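Local structure of alpha-rhamnosidase (Dictyoglomus thermophilum, 6I60) at residues I568-Y573 and L641-K646; E515-N520 and G525-Y530; K598-Y603 and F632-D637. The protein probably catalyses the hydrolysis of terminal non-reducing alpha-L-rhamnose residues in alpha-L-rhamnosides. All blocks are in the same frame, centred on the assembly; numbering follows the deposited sequence.

Interaction 1: residues I568-Y573 and L641-K646; sequences IAWYLY and LSKIAK
Lys643 and Ile644, which meet Trp570 across this contact, ride on a helical turn whose shortest backbone bond runs from Ala645 N to Leu641 O at 2.8 Å. The two segments belong to helices 564-576 and 626-648 of the mainly helical catalytic domain, an (alpha/alpha)6 barrel in this glycosidase family, and the contact between them is purely van der Waals. Trp570 carries most of it. Its CG stands anti to the backbone N (chi1 176°), which swings the indole out across the gap so that the six-membered ring reaches the second helix. Ile644 meets that ring at its edge, near the ring plane: CG1 lies 3.6 Å from Trp570 CE3 and 3.8 Å from Trp570 CZ3, while Ile644 CD1 reaches on past it, toward the first helix, 4.0 Å from Trp570 CE3. The side chains run past each other in opposite directions, although only Trp570 has its CB aimed across; the end of Ile644 turns toward the ring. Lys643 contributes through the start of its aliphatic chain, CG resting 4.0 Å from Trp570 CH2 at an oblique approach; the chain bends at chi2 and carries the ammonium end away from the indole. Its exposed position makes this the solvent side of the contact, whereas Ile644 is buried. Helix 586-599 lies against both partners through Phe589 and Tyr586. Tyr571 OH is hydrogen-bonded to Arg765 NH2. One face of the indole is partly covered from within its own helix, Tyr573 CD2 sitting 4.2 Å above the Trp570 ring plane, displaced toward the rim.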
loop_
_atom_site.group_PDB
_atom_site.type_symbol
_atom_site.label_atom_id
_atom_site.label_comp_id
_atom_site.label_asym_id
_atom_site.label_seq_id
_atom_site.Cartn_x
_atom_site.Cartn_y
_atom_site.Cartn_z
ATOM N N ILE A 568 -6.687 0.140 -9.978
ATOM C CA ILE A 568 -5.465 -0.338 -9.338
ATOM C C ILE A 568 -4.795 -1.397 -10.204
ATOM O O ILE A 568 -3.564 -1.433 -10.326
ATOM C CB ILE A 568 -5.773 -0.862 -7.923
ATOM C CG1 ILE A 568 -6.233 0.288 -7.025
ATOM C CG2 ILE A 568 -4.554 -1.542 -7.324
ATOM C CD1 ILE A 568 -6.748 -0.158 -5.675
ATOM N N ALA A 569 -5.591 -2.263 -10.835
ATOM C CA ALA A 569 -5.021 -3.265 -11.727
ATOM C C ALA A 569 -4.357 -2.613 -12.935
ATOM O O ALA A 569 -3.276 -3.037 -13.358
ATOM C CB ALA A 569 -6.100 -4.251 -12.169
ATOM N N TRP A 570 -4.987 -1.579 -13.498
ATOM C CA TRP A 570 -4.369 -0.858 -14.607
ATOM C C TRP A 570 -3.106 -0.133 -14.162
ATOM O O TRP A 570 -2.166 0.015 -14.952
ATOM C CB TRP A 570 -5.364 0.130 -15.216
ATOM C CG TRP A 570 -4.776 0.987 -16.292
ATOM C CD1 TRP A 570 -4.325 2.268 -16.165
ATOM C CD2 TRP A 570 -4.571 0.625 -17.662
ATOM N NE1 TRP A 570 -3.852 2.727 -17.371
ATOM C CE2 TRP A 570 -3.993 1.737 -18.307
ATOM C CE3 TRP A 570 -4.822 -0.532 -18.408
ATOM C CZ2 TRP A 570 -3.661 1.727 -19.661
ATOM C CZ3 TRP A 570 -4.492 -0.539 -19.752
ATOM C CH2 TRP A 570 -3.917 0.582 -20.364
ATOM N N TYR A 571 -3.065 0.324 -12.908
ATOM C CA TYR A 571 -1.856 0.955 -12.390
ATOM C C TYR A 571 -0.706 -0.042 -12.317
ATOM O O TYR A 571 0.444 0.306 -12.610
ATOM C CB TYR A 571 -2.128 1.561 -11.012
ATOM C CG TYR A 571 -2.763 2.934 -11.051
ATOM C CD1 TYR A 571 -2.625 3.753 -12.166
ATOM C CD2 TYR A 571 -3.500 3.410 -9.974
ATOM C CE1 TYR A 571 -3.204 5.007 -12.205
ATOM C CE2 TYR A 571 -4.083 4.663 -10.006
ATOM C CZ TYR A 571 -3.931 5.456 -11.123
ATOM O OH TYR A 571 -4.508 6.704 -11.158
ATOM N N LEU A 572 -1.001 -1.288 -11.936
ATOM C CA LEU A 572 0.040 -2.305 -11.842
ATOM C C LEU A 572 0.648 -2.618 -13.204
ATOM O O LEU A 572 1.826 -2.985 -13.285
ATOM C CB LEU A 572 -0.525 -3.574 -11.208
ATOM C CG LEU A 572 -0.945 -3.448 -9.744
ATOM C CD1 LEU A 572 -1.321 -4.806 -9.174
ATOM C CD2 LEU A 572 0.166 -2.805 -8.927
ATOM N N TYR A 573 -0.130 -2.481 -14.278
ATOM C CA TYR A 573 0.417 -2.668 -15.615
ATOM C C TYR A 573 1.097 -1.406 -16.131
ATOM O O TYR A 573 2.065 -1.497 -16.893
ATOM C CB TYR A 573 -0.688 -3.108 -16.580
ATOM C CG TYR A 573 -0.262 -3.098 -18.030
ATOM C CD1 TYR A 573 0.630 -4.043 -18.518
ATOM C CD2 TYR A 573 -0.743 -2.138 -18.911
ATOM C CE1 TYR A 573 1.031 -4.036 -19.842
ATOM C CE2 TYR A 573 -0.350 -2.124 -20.237
ATOM C CZ TYR A 573 0.539 -3.076 -20.696
ATOM O OH TYR A 573 0.938 -3.069 -22.012
ATOM N N LEU A 641 -11.228 -0.737 -19.796
ATOM C CA LEU A 641 -11.467 -2.152 -20.060
ATOM C C LEU A 641 -11.282 -2.470 -21.537
ATOM O O LEU A 641 -10.699 -3.503 -21.887
ATOM C CB LEU A 641 -12.866 -2.555 -19.602
ATOM C CG LEU A 641 -13.225 -4.027 -19.824
ATOM C CD1 LEU A 641 -12.238 -4.934 -19.108
ATOM C CD2 LEU A 641 -14.642 -4.314 -19.361
ATOM N N SER A 642 -11.772 -1.595 -22.419
ATOM C CA SER A 642 -11.520 -1.771 -23.844
ATOM C C SER A 642 -10.038 -1.632 -24.163
ATOM O O SER A 642 -9.552 -2.231 -25.130
ATOM C CB SER A 642 -12.340 -0.766 -24.653
ATOM O OG SER A 642 -11.614 0.430 -24.870
ATOM N N LYS A 643 -9.307 -0.849 -23.366
ATOM C CA LYS A 643 -7.862 -0.760 -23.541
ATOM C C LYS A 643 -7.174 -2.033 -23.068
ATOM O O LYS A 643 -6.172 -2.461 -23.654
ATOM C CB LYS A 643 -7.315 0.459 -22.796
ATOM C CG LYS A 643 -6.260 1.237 -23.566
ATOM C CD LYS A 643 -6.383 2.735 -23.328
ATOM C CE LYS A 643 -5.443 3.516 -24.237
ATOM N NZ LYS A 643 -5.646 4.990 -24.128
ATOM N N ILE A 644 -7.700 -2.654 -22.009
ATOM C CA ILE A 644 -7.155 -3.921 -21.535
ATOM C C ILE A 644 -7.503 -5.046 -22.504
ATOM O O ILE A 644 -6.692 -5.949 -22.748
ATOM C CB ILE A 644 -7.662 -4.218 -20.110
ATOM C CG1 ILE A 644 -7.035 -3.246 -19.106
ATOM C CG2 ILE A 644 -7.368 -5.658 -19.714
ATOM C CD1 ILE A 644 -7.622 -3.338 -17.714
ATOM N N ALA A 645 -8.708 -5.005 -23.079
ATOM C CA ALA A 645 -9.111 -6.040 -24.024
ATOM C C ALA A 645 -8.221 -6.036 -25.259
ATOM O O ALA A 645 -7.810 -7.099 -25.740
ATOM C CB ALA A 645 -10.577 -5.853 -24.418
ATOM N N LYS A 646 -7.910 -4.850 -25.786
ATOM C CA LYS A 646 -7.029 -4.771 -26.946
ATOM C C LYS A 646 -5.627 -5.259 -26.614
ATOM O O LYS A 646 -4.954 -5.841 -27.475
ATOM C CB LYS A 646 -6.982 -3.339 -27.477
ATOM C CG LYS A 646 -6.130 -3.172 -28.723
ATOM C CD LYS A 646 -6.404 -1.847 -29.410
ATOM C CE LYS A 646 -5.948 -1.877 -30.859
ATOM N NZ LYS A 646 -6.114 -3.229 -31.462
#

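Interaction 2: residues E515-N520 and G525-Y530; sequences EEAIFN and GFYRKY
Apolar contacts from Tyr527 to Ile518 and Ala517 join two short consecutive helices, 514-520 and 524-535, of the six-hairpin glycosidase domain. Ile518 meets the phenol at its edge, in the ring plane, with CG1 3.8 Å from Tyr527 CE2 and the terminal CD1 at 4.0 Å from the same Tyr527 CE2. The CB of Ile518 does not aim at the second helix; it is the CG1 branch, anti to the carbonyl carbon (chi1 -76°), that brings the end of the chain to the ring, and the two side chains lie at an angle to one another. The second contact is methyl to hydroxyl: Ala517 CB, directed at the other helix, lies 3.7 Å from Tyr527 OH.

Polar bonds lead elsewhere. Glu515 forms a salt bridge with Arg765 and a hydrogen bond with Tyr575, while Asn520 is hydrogen-bonded to Asp827 and Tyr831 of helix 826-835. Further packing comes from helix 564-576, whose Ile568 and Leu572 touch Tyr527 and whose Tyr571 and Tyr575 touch Ile518.

All three touching residues are buried, and the centre of the contact lies about 4 Å from the centre of the chain. The closest CA atoms, Ile518 CA and Tyr527 CA, are 9.6 Å apart; the tyrosine reaches across between the helices, and the interface between these segments depends on shape and exclusion of water rather than on directed bonds.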
loop_
_atom_site.group_PDB
_atom_site.type_symbol
_atom_site.label_atom_id
_atom_site.label_comp_id
_atom_site.label_asym_id
_atom_site.label_seq_id
_atom_site.Cartn_x
_atom_site.Cartn_y
_atom_site.Cartn_z
ATOM N N GLU A 515 -1.957 6.056 -7.158
ATOM C CA GLU A 515 -0.850 6.560 -7.966
ATOM C C GLU A 515 0.236 7.188 -7.102
ATOM O O GLU A 515 1.425 7.078 -7.426
ATOM C CB GLU A 515 -1.365 7.568 -8.993
ATOM C CG GLU A 515 -0.332 7.989 -10.026
ATOM C CD GLU A 515 -0.920 8.863 -11.118
ATOM O OE1 GLU A 515 -1.637 9.831 -10.786
ATOM O OE2 GLU A 515 -0.665 8.584 -12.307
ATOM N N GLU A 516 -0.147 7.842 -6.003
ATOM C CA GLU A 516 0.849 8.440 -5.121
ATOM C C GLU A 516 1.679 7.371 -4.421
ATOM O O GLU A 516 2.909 7.481 -4.348
ATOM C CB GLU A 516 0.164 9.345 -4.097
ATOM C CG GLU A 516 0.981 9.600 -2.839
ATOM C CD GLU A 516 0.632 8.643 -1.713
ATOM O OE1 GLU A 516 1.561 8.043 -1.133
ATOM O OE2 GLU A 516 -0.569 8.488 -1.413
ATOM N N ALA A 517 1.023 6.329 -3.905
ATOM C CA ALA A 517 1.736 5.282 -3.180
ATOM C C ALA A 517 2.713 4.546 -4.088
ATOM O O ALA A 517 3.808 4.162 -3.657
ATOM C CB ALA A 517 0.737 4.305 -2.561
ATOM N N ILE A 518 2.336 4.343 -5.350
ATOM C CA ILE A 518 3.228 3.677 -6.294
ATOM C C ILE A 518 4.478 4.517 -6.524
ATOM O O ILE A 518 5.597 3.993 -6.572
ATOM C CB ILE A 518 2.481 3.380 -7.606
ATOM C CG1 ILE A 518 1.537 2.192 -7.419
ATOM C CG2 ILE A 518 3.457 3.105 -8.737
ATOM C CD1 ILE A 518 0.606 1.968 -8.589
ATOM N N PHE A 519 4.311 5.837 -6.649
ATOM C CA PHE A 519 5.461 6.714 -6.853
ATOM C C PHE A 519 6.382 6.734 -5.641
ATOM O O PHE A 519 7.601 6.866 -5.795
ATOM C CB PHE A 519 4.994 8.133 -7.174
ATOM C CG PHE A 519 5.009 8.458 -8.638
ATOM C CD1 PHE A 519 3.837 8.444 -9.376
ATOM C CD2 PHE A 519 6.197 8.771 -9.279
ATOM C CE1 PHE A 519 3.848 8.737 -10.726
ATOM C CE2 PHE A 519 6.215 9.066 -10.629
ATOM C CZ PHE A 519 5.039 9.048 -11.354
ATOM N N ASN A 520 5.826 6.598 -4.439
ATOM C CA ASN A 520 6.615 6.713 -3.219
ATOM C C ASN A 520 7.109 5.375 -2.690
ATOM O O ASN A 520 8.198 5.317 -2.106
ATOM C CB ASN A 520 5.798 7.412 -2.129
ATOM C CG ASN A 520 5.805 8.918 -2.275
ATOM O OD1 ASN A 520 6.853 9.527 -2.491
ATOM N ND2 ASN A 520 4.631 9.528 -2.158
ATOM N N GLY A 525 3.493 -5.821 -4.728
ATOM C CA GLY A 525 3.143 -6.930 -3.858
ATOM C C GLY A 525 1.949 -6.629 -2.977
ATOM O O GLY A 525 1.146 -7.520 -2.687
ATOM N N PHE A 526 1.808 -5.372 -2.550
ATOM C CA PHE A 526 0.678 -4.990 -1.712
ATOM C C PHE A 526 -0.623 -4.983 -2.506
ATOM O O PHE A 526 -1.652 -5.480 -2.030
ATOM C CB PHE A 526 0.937 -3.617 -1.094
ATOM C CG PHE A 526 -0.042 -3.236 -0.027
ATOM C CD1 PHE A 526 0.131 -3.669 1.276
ATOM C CD2 PHE A 526 -1.136 -2.439 -0.327
ATOM C CE1 PHE A 526 -0.770 -3.315 2.264
ATOM C CE2 PHE A 526 -2.041 -2.083 0.656
ATOM C CZ PHE A 526 -1.858 -2.520 1.953
ATOM N N TYR A 527 -0.598 -4.429 -3.720
ATOM C CA TYR A 527 -1.828 -4.299 -4.492
ATOM C C TYR A 527 -2.282 -5.634 -5.066
ATOM O O TYR A 527 -3.486 -5.851 -5.241
ATOM C CB TYR A 527 -1.638 -3.269 -5.605
ATOM C CG TYR A 527 -1.711 -1.845 -5.105
ATOM C CD1 TYR A 527 -2.590 -1.491 -4.091
ATOM C CD2 TYR A 527 -0.897 -0.856 -5.641
ATOM C CE1 TYR A 527 -2.660 -0.195 -3.627
ATOM C CE2 TYR A 527 -0.959 0.446 -5.183
ATOM C CZ TYR A 527 -1.843 0.770 -4.176
ATOM O OH TYR A 527 -1.910 2.064 -3.715
ATOM N N ARG A 528 -1.344 -6.536 -5.362
ATOM C CA ARG A 528 -1.723 -7.863 -5.834
ATOM C C ARG A 528 -2.526 -8.608 -4.777
ATOM O O ARG A 528 -3.488 -9.315 -5.099
ATOM C CB ARG A 528 -0.477 -8.655 -6.226
ATOM C CG ARG A 528 -0.003 -8.404 -7.647
ATOM C CD ARG A 528 1.342 -9.063 -7.898
ATOM N NE ARG A 528 1.240 -10.183 -8.830
ATOM C CZ ARG A 528 1.577 -11.435 -8.534
ATOM N NH1 ARG A 528 2.042 -11.734 -7.328
ATOM N NH2 ARG A 528 1.451 -12.389 -9.447
ATOM N N LYS A 529 -2.146 -8.458 -3.506
ATOM C CA LYS A 529 -2.925 -9.051 -2.425
ATOM C C LYS A 529 -4.274 -8.360 -2.277
ATOM O O LYS A 529 -5.292 -9.020 -2.036
ATOM C CB LYS A 529 -2.137 -8.983 -1.116
ATOM C CG LYS A 529 -2.885 -9.518 0.094
ATOM C CD LYS A 529 -3.233 -8.403 1.059
ATOM C CE LYS A 529 -3.845 -8.948 2.338
ATOM N NZ LYS A 529 -4.977 -8.102 2.806
ATOM N N TYR A 530 -4.304 -7.032 -2.419
ATOM C CA TYR A 530 -5.561 -6.306 -2.279
ATOM C C TYR A 530 -6.480 -6.560 -3.467
ATOM O O TYR A 530 -7.706 -6.617 -3.309
ATOM C CB TYR A 530 -5.296 -4.809 -2.119
ATOM C CG TYR A 530 -6.530 -4.018 -1.751
ATOM C CD1 TYR A 530 -7.281 -4.347 -0.628
ATOM C CD2 TYR A 530 -6.950 -2.945 -2.528
ATOM C CE1 TYR A 530 -8.414 -3.626 -0.287
ATOM C CE2 TYR A 530 -8.083 -2.219 -2.195
ATOM C CZ TYR A 530 -8.811 -2.564 -1.073
ATOM O OH TYR A 530 -9.937 -1.846 -0.739
#

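Interaction 3: residues K598-Y603 and F632-D637; sequences KLAPDY and FYFYHD
Ala600 and Tyr603, which both touch Phe634, stand at the two ends of a type I turn, in which a weak bond of 3.4 Å joins Tyr603 N to Ala600 O; the closest CA atoms of the two segments, Tyr603 CA and Phe634 CA, are 8.5 Å apart. Phe634 bridges that gap. Its CG lies anti to the backbone N (chi1 -175°), and the ring extends from its helix so that CE2 comes within 3.6 Å of Ala600 CB, the methyl approaching obliquely. Tyr603 takes part chiefly through its backbone: it has left-handed helical angles (phi 72°), and its O lies at the edge of the Phe634 ring, 4.2 Å from Phe634 CD2. The contact thus packs the turn at the C-terminal side of the helix containing Lys598 against helix 626-648, within the six-hairpin glycosidase domain. Leu596 of the former helix and Ile664 of helix 651-672 also touch Phe634, so its ring is enclosed where three helices converge. The phenol of Tyr603 packs instead on Leu660, Lys663 and Ala667 of helix 651-672, about 4 Å from a bound 2-(2-ethoxyethoxy)ethanol. Pro601 O stands 4.2 Å above one face of the Tyr603 ring, toward its rim.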
loop_
_atom_site.group_PDB
_atom_site.type_symbol
_atom_site.label_atom_id
_atom_site.label_comp_id
_atom_site.label_asym_id
_atom_site.label_seq_id
_atom_site.Cartn_x
_atom_site.Cartn_y
_atom_site.Cartn_z
ATOM N N LYS A 598 -26.051 -2.553 -16.035
ATOM C CA LYS A 598 -27.396 -2.774 -15.516
ATOM C C LYS A 598 -27.947 -1.509 -14.869
ATOM O O LYS A 598 -29.128 -1.183 -15.036
ATOM C CB LYS A 598 -27.387 -3.936 -14.521
ATOM C CG LYS A 598 -28.653 -4.057 -13.684
ATOM C CD LYS A 598 -28.644 -5.322 -12.837
ATOM C CE LYS A 598 -29.162 -5.056 -11.430
ATOM N NZ LYS A 598 -29.588 -6.309 -10.745
ATOM N N LEU A 599 -27.104 -0.780 -14.131
ATOM C CA LEU A 599 -27.529 0.474 -13.522
ATOM C C LEU A 599 -27.692 1.585 -14.547
ATOM O O LEU A 599 -28.301 2.615 -14.238
ATOM C CB LEU A 599 -26.527 0.911 -12.450
ATOM C CG LEU A 599 -26.361 0.005 -11.228
ATOM C CD1 LEU A 599 -25.182 0.461 -10.385
ATOM C CD2 LEU A 599 -27.634 -0.020 -10.402
ATOM N N ALA A 600 -27.166 1.402 -15.758
ATOM C CA ALA A 600 -27.228 2.406 -16.817
ATOM C C ALA A 600 -27.878 1.801 -18.057
ATOM O O ALA A 600 -27.196 1.508 -19.048
ATOM C CB ALA A 600 -25.837 2.943 -17.147
ATOM N N PRO A 601 -29.199 1.597 -18.035
ATOM C CA PRO A 601 -29.866 1.164 -19.272
ATOM C C PRO A 601 -29.853 2.247 -20.332
ATOM O O PRO A 601 -29.663 1.952 -21.519
ATOM C CB PRO A 601 -31.294 0.825 -18.811
ATOM C CG PRO A 601 -31.259 0.847 -17.307
ATOM C CD PRO A 601 -30.153 1.776 -16.932
ATOM N N ASP A 602 -30.044 3.502 -19.929
ATOM C CA ASP A 602 -29.938 4.646 -20.822
ATOM C C ASP A 602 -28.638 5.413 -20.621
ATOM O O ASP A 602 -28.528 6.561 -21.064
ATOM C CB ASP A 602 -31.141 5.566 -20.643
ATOM C CG ASP A 602 -32.432 4.905 -21.061
ATOM O OD1 ASP A 602 -33.285 4.651 -20.185
ATOM O OD2 ASP A 602 -32.585 4.626 -22.269
ATOM N N TYR A 603 -27.601 4.748 -20.145
ATOM C CA TYR A 603 -26.263 5.336 -20.044
ATOM C C TYR A 603 -25.910 6.398 -19.029
ATOM O O TYR A 603 -24.807 6.857 -19.027
ATOM C CB TYR A 603 -25.837 5.844 -21.395
ATOM C CG TYR A 603 -26.001 4.837 -22.472
ATOM C CD1 TYR A 603 -27.053 4.907 -23.340
ATOM C CD2 TYR A 603 -25.108 3.811 -22.623
ATOM C CE1 TYR A 603 -27.213 3.978 -24.337
ATOM C CE2 TYR A 603 -25.257 2.879 -23.617
ATOM C CZ TYR A 603 -26.317 2.974 -24.467
ATOM O OH TYR A 603 -26.481 2.057 -25.462
ATOM N N PHE A 632 -19.037 9.665 -15.104
ATOM C CA PHE A 632 -17.619 9.853 -15.395
ATOM C C PHE A 632 -16.846 8.556 -15.198
ATOM O O PHE A 632 -15.982 8.207 -16.011
ATOM C CB PHE A 632 -17.055 10.967 -14.508
ATOM C CG PHE A 632 -15.551 11.033 -14.478
ATOM C CD1 PHE A 632 -14.834 10.389 -13.480
ATOM C CD2 PHE A 632 -14.855 11.762 -15.429
ATOM C CE1 PHE A 632 -13.451 10.456 -13.446
ATOM C CE2 PHE A 632 -13.473 11.836 -15.395
ATOM C CZ PHE A 632 -12.771 11.181 -14.403
ATOM N N TYR A 633 -17.151 7.822 -14.126
ATOM C CA TYR A 633 -16.458 6.570 -13.856
ATOM C C TYR A 633 -17.045 5.399 -14.630
ATOM O O TYR A 633 -16.363 4.382 -14.797
ATOM C CB TYR A 633 -16.470 6.279 -12.353
ATOM C CG TYR A 633 -15.340 6.963 -11.614
ATOM C CD1 TYR A 633 -14.036 6.496 -11.720
ATOM C CD2 TYR A 633 -15.572 8.085 -10.829
ATOM C CE1 TYR A 633 -12.995 7.119 -11.056
ATOM C CE2 TYR A 633 -14.537 8.716 -10.157
ATOM C CZ TYR A 633 -13.250 8.228 -10.276
ATOM O OH TYR A 633 -12.211 8.846 -9.616
ATOM N N PHE A 634 -18.287 5.515 -15.106
ATOM C CA PHE A 634 -18.821 4.503 -16.011
ATOM C C PHE A 634 -18.088 4.539 -17.346
ATOM O O PHE A 634 -17.696 3.495 -17.879
ATOM C CB PHE A 634 -20.322 4.716 -16.212
ATOM C CG PHE A 634 -20.978 3.653 -17.045
ATOM C CD1 PHE A 634 -20.570 2.332 -16.956
ATOM C CD2 PHE A 634 -22.005 3.974 -17.917
ATOM C CE1 PHE A 634 -21.172 1.351 -17.721
ATOM C CE2 PHE A 634 -22.614 2.998 -18.686
ATOM C CZ PHE A 634 -22.197 1.685 -18.588
ATOM N N TYR A 635 -17.892 5.738 -17.897
ATOM C CA TYR A 635 -17.075 5.875 -19.097
ATOM C C TYR A 635 -15.630 5.483 -18.816
ATOM O O TYR A 635 -14.970 4.863 -19.658
ATOM C CB TYR A 635 -17.162 7.309 -19.621
ATOM C CG TYR A 635 -16.263 7.610 -20.800
ATOM C CD1 TYR A 635 -16.697 7.400 -22.099
ATOM C CD2 TYR A 635 -14.985 8.119 -20.612
ATOM C CE1 TYR A 635 -15.880 7.678 -23.179
ATOM C CE2 TYR A 635 -14.160 8.397 -21.685
ATOM C CZ TYR A 635 -14.616 8.177 -22.967
ATOM O OH TYR A 635 -13.805 8.452 -24.042
ATOM N N HIS A 636 -15.126 5.831 -17.629
ATOM C CA HIS A 636 -13.755 5.484 -17.269
ATOM C C HIS A 636 -13.563 3.973 -17.215
ATOM O O HIS A 636 -12.571 3.446 -17.733
ATOM C CB HIS A 636 -13.393 6.125 -15.928
ATOM C CG HIS A 636 -11.977 5.890 -15.500
ATOM N ND1 HIS A 636 -11.557 4.703 -14.938
ATOM C CD2 HIS A 636 -10.889 6.693 -15.540
ATOM C CE1 HIS A 636 -10.268 4.783 -14.659
ATOM N NE2 HIS A 636 -9.839 5.981 -15.013
ATOM N N ASP A 637 -14.509 3.257 -16.600
ATOM C CA ASP A 637 -14.363 1.813 -16.455
ATOM C C ASP A 637 -14.467 1.096 -17.794
ATOM O O ASP A 637 -13.799 0.077 -18.002
ATOM C CB ASP A 637 -15.408 1.274 -15.476
ATOM C CG ASP A 637 -15.093 1.631 -14.031
ATOM O OD1 ASP A 637 -15.904 1.305 -13.138
ATOM O OD2 ASP A 637 -14.031 2.242 -13.792
#

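How the interactions relate
All three contacts lie in the six-hairpin glycosidase domain, running outward from the middle of the chain. Interaction 2 is nearest the chain's centre and comes first in sequence. Interaction 1, centred 15 Å away, touches it directly: Ile568 CG2 packs on Tyr527 CG at 3.6 Å and Tyr571 CB lies 3.7 Å from Ile518 CD1, so helix 564-576 is in contact with both 514-520 and 524-535. Interaction 3 falls within the sequence span of interaction 1 and shares helix 626-648; their centres are 17 Å apart. Interactions 2 and 3 do not meet, with about 10 Å between nearest atoms. Helix 626-648 links interactions 1 and 3, centred about 19 and 28 Å from the chain's centre.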